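Local atomic coordinates of extracellular ligand-binding receptor (Desulfohalobium retbaense DSM 5692, PDB entry 5ERE), a protein that probably senses small molecules outside the cell, binding ketoleucine in its periplasmic-binding-protein lobe and cytosine in its tandem PAS-like sensor region. Residues Ile477-Arg482 with Tyr555-Thr560. Sequence-based numbering, arbitrary orientation.
Sequences IFVLQR and YRLALT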
loop_
_atom_site.group_PDB
_atom_site.type_symbol
_atom_site.label_atom_id
_atom_site.label_comp_id
_atom_site.label_asym_id
_atom_site.label_seq_id
_atom_site.Cartn_x
_atom_site.Cartn_y
_atom_site.Cartn_z
ATOM N N ILE A 477 4.948 9.246 -7.472
ATOM C CA ILE A 477 4.288 9.748 -8.672
ATOM C C ILE A 477 4.139 11.267 -8.551
ATOM O O ILE A 477 3.658 11.770 -7.516
ATOM C CB ILE A 477 2.916 9.083 -8.872
ATOM C CG1 ILE A 477 3.102 7.593 -9.142
ATOM C CG2 ILE A 477 2.096 9.772 -9.988
ATOM C CD1 ILE A 477 1.886 6.840 -9.429
ATOM N N PHE A 478 4.525 12.003 -9.594
ATOM C CA PHE A 478 4.317 13.437 -9.585
ATOM C C PHE A 478 3.629 13.862 -10.878
ATOM O O PHE A 478 3.491 13.073 -11.806
ATOM C CB PHE A 478 5.639 14.204 -9.338
ATOM C CG PHE A 478 6.721 13.940 -10.355
ATOM C CD1 PHE A 478 7.558 12.861 -10.210
ATOM C CD2 PHE A 478 6.898 14.796 -11.441
ATOM C CE1 PHE A 478 8.590 12.624 -11.147
ATOM C CE2 PHE A 478 7.932 14.567 -12.379
ATOM C CZ PHE A 478 8.767 13.487 -12.221
ATOM N N VAL A 479 3.121 15.093 -10.876
ATOM C CA VAL A 479 2.412 15.668 -11.996
ATOM C C VAL A 479 3.054 16.955 -12.447
ATOM O O VAL A 479 3.285 17.866 -11.668
ATOM C CB VAL A 479 0.946 15.935 -11.658
ATOM C CG1 VAL A 479 0.204 16.465 -12.878
ATOM C CG2 VAL A 479 0.312 14.662 -11.176
ATOM N N LEU A 480 3.347 17.004 -13.736
ATOM C CA LEU A 480 3.969 18.170 -14.344
ATOM C C LEU A 480 3.028 18.809 -15.338
ATOM O O LEU A 480 2.316 18.124 -16.094
ATOM C CB LEU A 480 5.258 17.783 -15.080
ATOM C CG LEU A 480 6.610 18.244 -14.571
ATOM C CD1 LEU A 480 6.770 17.889 -13.102
ATOM C CD2 LEU A 480 7.718 17.582 -15.426
ATOM N N GLN A 481 3.046 20.133 -15.369
ATOM C CA GLN A 481 2.414 20.911 -16.422
ATOM C C GLN A 481 3.215 20.873 -17.716
ATOM O O GLN A 481 4.401 20.626 -17.683
ATOM C CB GLN A 481 2.291 22.339 -15.984
ATOM C CG GLN A 481 1.100 23.009 -16.503
ATOM C CD GLN A 481 0.693 24.111 -15.587
ATOM O OE1 GLN A 481 -0.439 24.143 -15.139
ATOM N NE2 GLN A 481 1.623 25.015 -15.283
ATOM N N ARG A 482 2.579 21.158 -18.845
ATOM C CA ARG A 482 3.292 21.093 -20.134
ATOM C C ARG A 482 4.545 21.977 -20.147
ATOM O O ARG A 482 5.612 21.521 -20.553
ATOM C CB ARG A 482 2.368 21.493 -21.268
ATOM C CG ARG A 482 2.494 20.644 -22.502
ATOM C CD ARG A 482 3.483 21.223 -23.410
ATOM N NE ARG A 482 3.616 20.478 -24.655
ATOM C CZ ARG A 482 4.586 20.716 -25.535
ATOM N NH1 ARG A 482 5.502 21.649 -25.268
ATOM N NH2 ARG A 482 4.664 20.014 -26.660
ATOM N N TYR A 555 -1.533 16.937 -18.755
ATOM C CA TYR A 555 -0.527 16.925 -17.701
ATOM C C TYR A 555 0.258 15.658 -17.792
ATOM O O TYR A 555 -0.299 14.582 -18.101
ATOM C CB TYR A 555 -1.171 17.011 -16.300
ATOM C CG TYR A 555 -2.216 18.059 -16.211
ATOM C CD1 TYR A 555 -1.887 19.399 -16.162
ATOM C CD2 TYR A 555 -3.549 17.710 -16.208
ATOM C CE1 TYR A 555 -2.875 20.362 -16.095
ATOM C CE2 TYR A 555 -4.513 18.644 -16.146
ATOM C CZ TYR A 555 -4.186 19.969 -16.089
ATOM O OH TYR A 555 -5.209 20.889 -16.028
ATOM N N ARG A 556 1.538 15.763 -17.464
ATOM C CA ARG A 556 2.384 14.598 -17.407
ATOM C C ARG A 556 2.342 13.998 -16.024
ATOM O O ARG A 556 2.457 14.711 -15.024
ATOM C CB ARG A 556 3.830 14.937 -17.791
ATOM C CG ARG A 556 3.959 15.734 -19.054
ATOM C CD ARG A 556 3.765 14.884 -20.332
ATOM N NE ARG A 556 4.030 15.683 -21.529
ATOM C CZ ARG A 556 3.150 15.978 -22.489
ATOM N NH1 ARG A 556 1.908 15.526 -22.447
ATOM N NH2 ARG A 556 3.526 16.725 -23.523
ATOM N N LEU A 557 2.185 12.672 -16.010
ATOM C CA LEU A 557 2.062 11.846 -14.834
ATOM C C LEU A 557 3.246 10.928 -14.843
ATOM O O LEU A 557 3.376 10.081 -15.739
ATOM C CB LEU A 557 0.738 11.055 -14.855
ATOM C CG LEU A 557 0.384 10.208 -13.632
ATOM C CD1 LEU A 557 -0.068 11.109 -12.461
ATOM C CD2 LEU A 557 -0.717 9.203 -14.009
ATOM N N ALA A 558 4.136 11.114 -13.869
ATOM C CA ALA A 558 5.405 10.389 -13.843
ATOM C C ALA A 558 5.527 9.582 -12.578
ATOM O O ALA A 558 5.160 10.037 -11.480
ATOM C CB ALA A 558 6.550 11.334 -13.956
ATOM N N LEU A 559 6.081 8.396 -12.748
ATOM C CA LEU A 559 6.399 7.484 -11.663
ATOM C C LEU A 559 7.885 7.225 -11.643
ATOM O O LEU A 559 8.449 6.868 -12.674
ATOM C CB LEU A 559 5.647 6.163 -11.825
ATOM C CG LEU A 559 5.852 5.150 -10.693
ATOM C CD1 LEU A 559 4.621 4.233 -10.667
ATOM C CD2 LEU A 559 7.124 4.314 -10.824
ATOM N N THR A 560 8.499 7.381 -10.467
ATOM C CA THR A 560 9.893 7.057 -10.255
ATOM C C THR A 560 10.109 5.988 -9.186
ATOM O O THR A 560 9.341 5.847 -8.239
ATOM C CB THR A 560 10.715 8.305 -9.839
ATOM O OG1 THR A 560 10.119 8.895 -8.682
ATOM C CG2 THR A 560 10.749 9.333 -10.945
#
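Phe-478 and Ala-558 form one of two hydrogen-bonded pairs that join neighbouring antiparallel strands, 476-480 and 553-561, inside a five-stranded sheet; the short strand axes approach to 4.7 Å. The Ala-558 N to Phe-478 O bond is 2.9 Å and almost straight (177° at the hydrogen), whereas its return partner, Phe-478 N to Ala-558 O, is 2.8 Å and more bent. Leu-480 and Arg-556 exchange a second pair of backbone bonds, and in the non-hydrogen-bonded step between them Val-479 CA lies 3.2 Å from Arg-556 O, a CA-H...O contact. On the face carrying Phe-478 and Ala-558, Phe-478, with CG held between its own backbone N and carbonyl carbon (chi1 59°), leans across the neighbouring strand: Ala-558 CB sits over one ring face, 3.8 Å from the centroid, as a CH-pi contact, and Thr-560 CG2 meets the ring edge in plane. Met-518 of helix 515-520 packs on both Phe-478 and Ala-558. The strand order 2-1-5-4-3 is that of a PAS-like fold, consistent with the second module of a tandem PAS sensor, distinct from the one holding cytosine. On the face of Ile-477, Val-479 and Leu-557, Leu-557 CD1 touches two branches of the neighbouring strand, Ile-477 CG2 at 3.5 Å and Val-479 CG2 at 3.8 Å, while Ile-466 of helix 461-470 touches both Ile-477 and Val-479. Beyond Leu-480, the Arg-556 guanidinium donates to Met-518 O, Val-519 O and Ser-547 OG; Arg-482 runs alongside, the two guanidinium planes 61° apart and Arg-482 NE 3.9 Å from Arg-556 NH2.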